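Local coordinates for protein Csm3 (Thermoplasma volcanium, PDB 6AE2) that probably binds RNA as a subunit of the type III-A CRISPR-Cas effector complex and probably acts as an endonuclease in antiviral defence, at residues A[123-133]-A[174-185]. Residues are numbered along the deposited sequence; the frame is centred on the assembly and turned at random.
Sequences TRLIIRDAFLD and TKFKGKIILSIY
Ile126 and Ile181 face each other as a hydrogen-bonded antiparallel pair, Ile126 N giving to Ile181 O at 2.8 Å and Ile181 N giving back to Ile126 O. Next to them, on the buried face, Leu125, Ile127, Ile180 and Leu182 pack closely. CG of Leu125 lies opposite its backbone N (chi1 166°), which carries CD1 across to CG2 of Ile180 at 3.6 Å. Ile127 and Ile180 run side by side, Ile127 CG1 lying 3.9 Å from Ile180 CG1. Helix 104-109 covers this end through Met108, which touches both leucines.

The other face, carrying Ile126, Ile181, Phe131 and Lys177, is looser and more exposed. Arg128, bent at chi2 and chi3, lies alongside Lys179 and crosses Ile181, whose CD1 sits over one face of its guanidinium, off centre. Beyond Arg128 the pairing slips by one residue and resumes where Phe131 and Lys177 exchange two backbone bonds. On the buried side of this second part, CB of Ala130 meets CB of Phe176 at 3.8 Å, and CD2 of Leu132 rests over a face of the Phe176 ring. Toward solvent, the extended Lys177 reaches Asp133 in a salt bridge, NZ to OD1 3.4 Å, and a water accepts from Lys175 N.

At the opposite end the buried Arg124 brings CD and NE to CD1 of Tyr185, guanidinium and ring planes 46° apart, with NE in a salt bridge to Asp188. Strands 26-38 and 71-78 flank the pair. Two inner antiparallel strands, one interrupted mid-course, with helices against one face, fit the ferredoxin-like RRM core of RAMP proteins.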
ATOM      1  N   THR A 123      29.320  10.425  -2.639  1.00 72.18           N
ATOM      2  CA  THR A 123      28.128   9.668  -2.276  1.00 73.31           C
ATOM      3  C   THR A 123      27.894   9.705  -0.769  1.00 67.97           C
ATOM      4  O   THR A 123      28.822   9.490   0.017  1.00 69.07           O
ATOM      5  CB  THR A 123      28.257   8.220  -2.764  1.00 69.81           C
ATOM      6  OG1 THR A 123      27.906   8.153  -4.153  1.00 77.61           O
ATOM      7  CG2 THR A 123      27.356   7.285  -1.972  1.00 57.45           C
ATOM      8  N   ARG A 124      26.645   9.980  -0.372  1.00 55.04           N
ATOM      9  CA  ARG A 124      26.266  10.025   1.032  1.00 47.60           C
ATOM     10  C   ARG A 124      25.235   8.983   1.435  1.00 39.46           C
ATOM     11  O   ARG A 124      25.138   8.676   2.627  1.00 39.32           O
ATOM     12  CB  ARG A 124      25.712  11.410   1.405  1.00 40.48           C
ATOM     13  CG  ARG A 124      26.718  12.535   1.292  1.00 44.31           C
ATOM     14  CD  ARG A 124      27.685  12.539   2.462  1.00 48.11           C
ATOM     15  NE  ARG A 124      28.075  13.890   2.856  1.00 57.42           N
ATOM     16  CZ  ARG A 124      28.767  14.736   2.096  1.00 60.06           C
ATOM     17  NH1 ARG A 124      29.158  14.392   0.879  1.00 52.88           N
ATOM     18  NH2 ARG A 124      29.070  15.939   2.561  1.00 63.47           N
ATOM     19  N   LEU A 125      24.472   8.430   0.496  1.00 29.66           N
ATOM     20  CA  LEU A 125      23.384   7.527   0.854  1.00 32.93           C
ATOM     21  C   LEU A 125      23.227   6.463  -0.219  1.00 36.93           C
ATOM     22  O   LEU A 125      22.980   6.787  -1.385  1.00 47.57           O
ATOM     23  CB  LEU A 125      22.075   8.297   1.035  1.00 33.89           C
ATOM     24  CG  LEU A 125      20.802   7.448   1.074  1.00 33.44           C
ATOM     25  CD1 LEU A 125      20.605   6.852   2.454  1.00 32.08           C
ATOM     26  CD2 LEU A 125      19.591   8.273   0.668  1.00 33.07           C
ATOM     27  N   ILE A 126      23.362   5.201   0.180  1.00 28.24           N
ATOM     28  CA  ILE A 126      23.056   4.058  -0.669  1.00 22.89           C
ATOM     29  C   ILE A 126      21.863   3.329  -0.070  1.00 26.34           C
ATOM     30  O   ILE A 126      21.862   3.004   1.124  1.00 26.08           O
ATOM     31  CB  ILE A 126      24.250   3.098  -0.803  1.00 25.49           C
ATOM     32  CG1 ILE A 126      25.490   3.820  -1.326  1.00 29.98           C
ATOM     33  CG2 ILE A 126      23.887   1.927  -1.705  1.00 30.45           C
ATOM     34  CD1 ILE A 126      26.753   2.989  -1.197  1.00 24.67           C
ATOM     35  N   ILE A 127      20.850   3.079  -0.894  1.00 19.81           N
ATOM     36  CA  ILE A 127      19.787   2.136  -0.574  1.00 26.51           C
ATOM     37  C   ILE A 127      19.936   0.962  -1.529  1.00 26.79           C
ATOM     38  O   ILE A 127      19.760   1.111  -2.745  1.00 32.67           O
ATOM     39  CB  ILE A 127      18.394   2.772  -0.681  1.00 24.66           C
ATOM     40  CG1 ILE A 127      18.285   3.978   0.250  1.00 33.18           C
ATOM     41  CG2 ILE A 127      17.324   1.746  -0.337  1.00 24.06           C
ATOM     42  CD1 ILE A 127      16.902   4.590   0.295  1.00 33.13           C
ATOM     43  N   ARG A 128      20.281  -0.196  -0.983  1.00 23.41           N
ATOM     44  CA  ARG A 128      20.555  -1.374  -1.787  1.00 27.59           C
ATOM     45  C   ARG A 128      19.269  -2.127  -2.100  1.00 24.79           C
ATOM     46  O   ARG A 128      18.213  -1.882  -1.514  1.00 28.53           O
ATOM     47  CB  ARG A 128      21.554  -2.275  -1.065  1.00 31.89           C
ATOM     48  CG  ARG A 128      22.852  -1.561  -0.735  1.00 45.08           C
ATOM     49  CD  ARG A 128      24.050  -2.450  -0.993  1.00 38.07           C
ATOM     50  NE  ARG A 128      24.465  -3.180   0.201  1.00 53.89           N
ATOM     51  CZ  ARG A 128      25.691  -3.134   0.714  1.00 62.37           C
ATOM     52  NH1 ARG A 128      26.633  -2.409   0.125  1.00 46.65           N
ATOM     53  NH2 ARG A 128      25.982  -3.829   1.808  1.00 71.85           N
ATOM     54  N   ASP A 129      19.367  -3.045  -3.059  1.00 24.47           N
ATOM     55  CA  ASP A 129      18.239  -3.912  -3.369  1.00 22.28           C
ATOM     56  C   ASP A 129      17.873  -4.738  -2.143  1.00 19.74           C
ATOM     57  O   ASP A 129      18.743  -5.191  -1.393  1.00 20.35           O
ATOM     58  CB  ASP A 129      18.575  -4.831  -4.546  1.00 27.22           C
ATOM     59  CG  ASP A 129      18.850  -4.065  -5.831  1.00 29.12           C
ATOM     60  OD1 ASP A 129      18.542  -2.857  -5.884  1.00 36.91           O
ATOM     61  OD2 ASP A 129      19.375  -4.671  -6.790  1.00 33.06           O
ATOM     62  N   ALA A 130      16.574  -4.916  -1.929  1.00 16.89           N
ATOM     63  CA  ALA A 130      16.065  -5.693  -0.809  1.00 18.80           C
ATOM     64  C   ALA A 130      15.539  -7.031  -1.311  1.00 20.96           C
ATOM     65  O   ALA A 130      14.866  -7.098  -2.346  1.00 20.99           O
ATOM     66  CB  ALA A 130      14.963  -4.937  -0.068  1.00 15.37           C
ATOM     67  N   PHE A 131      15.841  -8.092  -0.572  1.00 20.98           N
ATOM     68  CA  PHE A 131      15.496  -9.441  -0.987  1.00 17.73           C
ATOM     69  C   PHE A 131      14.628 -10.115   0.067  1.00 18.29           C
ATOM     70  O   PHE A 131      14.619  -9.726   1.240  1.00 21.89           O
ATOM     71  CB  PHE A 131      16.760 -10.259  -1.258  1.00 19.82           C
ATOM     72  CG  PHE A 131      17.663  -9.627  -2.273  1.00 19.35           C
ATOM     73  CD1 PHE A 131      17.366  -9.703  -3.624  1.00 21.64           C
ATOM     74  CD2 PHE A 131      18.787  -8.919  -1.878  1.00 21.13           C
ATOM     75  CE1 PHE A 131      18.184  -9.104  -4.567  1.00 26.94           C
ATOM     76  CE2 PHE A 131      19.613  -8.320  -2.816  1.00 28.77           C
ATOM     77  CZ  PHE A 131      19.311  -8.411  -4.162  1.00 29.04           C
ATOM     78  N   LEU A 132      13.892 -11.135  -0.377  1.00 20.75           N
ATOM     79  CA  LEU A 132      12.924 -11.809   0.478  1.00 19.05           C
ATOM     80  C   LEU A 132      13.571 -12.362   1.737  1.00 19.08           C
ATOM     81  O   LEU A 132      14.557 -13.100   1.672  1.00 36.59           O
ATOM     82  CB  LEU A 132      12.250 -12.952  -0.286  1.00 18.73           C
ATOM     83  CG  LEU A 132      11.094 -12.637  -1.233  1.00 31.55           C
ATOM     84  CD1 LEU A 132      10.825 -13.815  -2.160  1.00 40.43           C
ATOM     85  CD2 LEU A 132       9.849 -12.278  -0.448  1.00 34.44           C
ATOM     86  N   ASP A 133      13.005 -11.999   2.884  1.00 58.88           N
ATOM     87  CA  ASP A 133      13.223 -12.773   4.094  1.00 64.53           C
ATOM     88  C   ASP A 133      12.659 -14.159   3.820  1.00 72.77           C
ATOM     89  O   ASP A 133      11.445 -14.370   3.934  1.00 80.46           O
ATOM     90  CB  ASP A 133      12.540 -12.101   5.295  1.00 63.90           C
ATOM     91  CG  ASP A 133      12.617 -12.929   6.585  1.00 74.93           C
ATOM     92  OD1 ASP A 133      12.542 -12.319   7.671  1.00 78.26           O
ATOM     93  OD2 ASP A 133      12.733 -14.171   6.540  1.00 81.96           O
ATOM     94  N   THR A 174       4.553 -10.474   2.916  1.00 18.51           N
ATOM     95  CA  THR A 174       5.919 -10.848   2.587  1.00 31.59           C
ATOM     96  C   THR A 174       6.867  -9.725   2.982  1.00 31.63           C
ATOM     97  O   THR A 174       6.525  -8.539   2.918  1.00 23.21           O
ATOM     98  CB  THR A 174       6.075 -11.156   1.098  1.00 38.09           C
ATOM     99  OG1 THR A 174       6.358  -9.945   0.392  1.00 53.62           O
ATOM    100  CG2 THR A 174       4.816 -11.797   0.542  1.00 35.06           C
ATOM    101  N   LYS A 175       8.066 -10.105   3.401  1.00 30.69           N
ATOM    102  CA  LYS A 175       9.020  -9.165   3.963  1.00 23.88           C
ATOM    103  C   LYS A 175      10.317  -9.189   3.172  1.00 23.33           C
ATOM    104  O   LYS A 175      10.766 -10.248   2.724  1.00 26.67           O
ATOM    105  CB  LYS A 175       9.284  -9.478   5.436  1.00 22.68           C
ATOM    106  CG  LYS A 175       8.193  -8.951   6.353  1.00 27.83           C
ATOM    107  CD  LYS A 175       8.032  -9.806   7.596  1.00 39.39           C
ATOM    108  CE  LYS A 175       7.053  -9.166   8.568  1.00 43.90           C
ATOM    109  NZ  LYS A 175       7.244  -9.667   9.957  1.00 50.00           N
ATOM    110  N   PHE A 176      10.906  -8.011   3.002  1.00 29.12           N
ATOM    111  CA  PHE A 176      12.155  -7.834   2.279  1.00 28.28           C
ATOM    112  C   PHE A 176      13.202  -7.254   3.219  1.00 29.03           C
ATOM    113  O   PHE A 176      12.895  -6.386   4.044  1.00 21.95           O
ATOM    114  CB  PHE A 176      11.976  -6.912   1.074  1.00 30.75           C
ATOM    115  CG  PHE A 176      11.070  -7.471   0.013  1.00 29.26           C
ATOM    116  CD1 PHE A 176      11.584  -8.188  -1.058  1.00 24.03           C
ATOM    117  CD2 PHE A 176       9.700  -7.283   0.092  1.00 22.42           C
ATOM    118  CE1 PHE A 176      10.745  -8.701  -2.034  1.00 16.53           C
ATOM    119  CE2 PHE A 176       8.858  -7.791  -0.878  1.00 23.07           C
ATOM    120  CZ  PHE A 176       9.380  -8.501  -1.942  1.00 22.24           C
ATOM    121  N   LYS A 177      14.435  -7.735   3.089  1.00 36.21           N
ATOM    122  CA  LYS A 177      15.553  -7.271   3.898  1.00 33.18           C
ATOM    123  C   LYS A 177      16.576  -6.591   3.002  1.00 28.12           C
ATOM    124  O   LYS A 177      16.968  -7.145   1.969  1.00 22.29           O
ATOM    125  CB  LYS A 177      16.202  -8.430   4.655  1.00 36.04           C
ATOM    126  CG  LYS A 177      15.382  -8.946   5.825  1.00 46.45           C
ATOM    127  CD  LYS A 177      16.048 -10.154   6.462  1.00 58.64           C
ATOM    128  CE  LYS A 177      15.292 -10.621   7.696  1.00 67.17           C
ATOM    129  NZ  LYS A 177      15.880 -11.866   8.268  1.00 67.79           N
ATOM    130  N   GLY A 178      17.000  -5.395   3.399  1.00 24.42           N
ATOM    131  CA  GLY A 178      17.989  -4.655   2.642  1.00 27.13           C
ATOM    132  C   GLY A 178      18.734  -3.687   3.535  1.00 31.43           C
ATOM    133  O   GLY A 178      18.253  -3.291   4.602  1.00 34.67           O
ATOM    134  N   LYS A 179      19.923  -3.310   3.083  1.00 30.54           N
ATOM    135  CA  LYS A 179      20.784  -2.397   3.820  1.00 27.08           C
ATOM    136  C   LYS A 179      20.643  -0.977   3.287  1.00 23.72           C
ATOM    137  O   LYS A 179      20.437  -0.758   2.091  1.00 31.41           O
ATOM    138  CB  LYS A 179      22.250  -2.831   3.725  1.00 28.74           C
ATOM    139  CG  LYS A 179      22.867  -3.301   5.038  1.00 33.95           C
ATOM    140  CD  LYS A 179      24.295  -3.793   4.823  1.00 37.37           C
ATOM    141  CE  LYS A 179      24.851  -4.487   6.058  1.00 37.67           C
ATOM    142  NZ  LYS A 179      24.256  -5.837   6.260  1.00 41.32           N
ATOM    143  N   ILE A 180      20.755  -0.012   4.195  1.00 23.47           N
ATOM    144  CA  ILE A 180      20.915   1.393   3.845  1.00 34.27           C
ATOM    145  C   ILE A 180      22.215   1.878   4.468  1.00 30.61           C
ATOM    146  O   ILE A 180      22.427   1.716   5.675  1.00 29.74           O
ATOM    147  CB  ILE A 180      19.730   2.254   4.321  1.00 31.69           C
ATOM    148  CG1 ILE A 180      18.456   1.908   3.552  1.00 19.60           C
ATOM    149  CG2 ILE A 180      20.057   3.737   4.177  1.00 29.58           C
ATOM    150  CD1 ILE A 180      17.268   2.760   3.953  1.00 16.92           C
ATOM    151  N   ILE A 181      23.081   2.465   3.649  1.00 33.94           N
ATOM    152  CA  ILE A 181      24.389   2.934   4.090  1.00 33.60           C
ATOM    153  C   ILE A 181      24.427   4.448   3.961  1.00 31.16           C
ATOM    154  O   ILE A 181      24.261   4.994   2.863  1.00 34.11           O
ATOM    155  CB  ILE A 181      25.529   2.282   3.295  1.00 35.57           C
ATOM    156  CG1 ILE A 181      25.433   0.758   3.382  1.00 31.78           C
ATOM    157  CG2 ILE A 181      26.872   2.758   3.825  1.00 18.96           C
ATOM    158  CD1 ILE A 181      26.058   0.039   2.220  1.00 30.68           C
ATOM    159  N   LEU A 182      24.649   5.118   5.084  1.00 32.54           N
ATOM    160  CA  LEU A 182      24.757   6.567   5.156  1.00 34.59           C
ATOM    161  C   LEU A 182      26.198   6.917   5.504  1.00 35.64           C
ATOM    162  O   LEU A 182      26.695   6.511   6.559  1.00 48.42           O
ATOM    163  CB  LEU A 182      23.801   7.123   6.210  1.00 40.51           C
ATOM    164  CG  LEU A 182      22.647   8.014   5.762  1.00 47.74           C
ATOM    165  CD1 LEU A 182      21.772   8.343   6.957  1.00 49.76           C
ATOM    166  CD2 LEU A 182      23.176   9.282   5.124  1.00 55.29           C
ATOM    167  N   SER A 183      26.865   7.656   4.623  1.00 32.44           N
ATOM    168  CA  SER A 183      28.242   8.078   4.847  1.00 34.79           C
ATOM    169  C   SER A 183      28.255   9.483   5.437  1.00 36.07           C
ATOM    170  O   SER A 183      27.601  10.389   4.912  1.00 39.23           O
ATOM    171  CB  SER A 183      29.044   8.035   3.548  1.00 32.54           C
ATOM    172  OG  SER A 183      29.095   6.713   3.043  1.00 40.70           O
ATOM    173  N   ILE A 184      28.999   9.657   6.528  1.00 28.34           N
ATOM    174  CA  ILE A 184      29.039  10.908   7.274  1.00 35.80           C
ATOM    175  C   ILE A 184      30.442  11.487   7.171  1.00 37.85           C
ATOM    176  O   ILE A 184      31.428  10.789   7.433  1.00 40.87           O
ATOM    177  CB  ILE A 184      28.647  10.706   8.749  1.00 42.40           C
ATOM    178  CG1 ILE A 184      27.334   9.930   8.855  1.00 40.43           C
ATOM    179  CG2 ILE A 184      28.552  12.048   9.468  1.00 42.03           C
ATOM    180  CD1 ILE A 184      26.159  10.621   8.211  1.00 36.59           C
ATOM    181  N   TYR A 185      30.527  12.761   6.803  1.00 41.26           N
ATOM    182  CA  TYR A 185      31.794  13.462   6.691  1.00 43.28           C
ATOM    183  C   TYR A 185      31.827  14.621   7.678  1.00 42.40           C
ATOM    184  O   TYR A 185      30.787  15.119   8.116  1.00 51.92           O
ATOM    185  CB  TYR A 185      32.021  13.970   5.259  1.00 44.49           C
ATOM    186  CG  TYR A 185      32.262  12.859   4.256  1.00 40.21           C
ATOM    187  CD1 TYR A 185      31.227  12.021   3.858  1.00 35.35           C
ATOM    188  CD2 TYR A 185      33.524  12.644   3.714  1.00 40.95           C
ATOM    189  CE1 TYR A 185      31.442  10.999   2.947  1.00 38.17           C
ATOM    190  CE2 TYR A 185      33.749  11.625   2.802  1.00 31.17           C
ATOM    191  CZ  TYR A 185      32.704  10.807   2.422  1.00 48.05           C
ATOM    192  OH  TYR A 185      32.921   9.794   1.516  1.00 53.87           O
TER
HETATM  193  O   HOH W   1       8.372 -13.184   3.680  1.00 27.52           O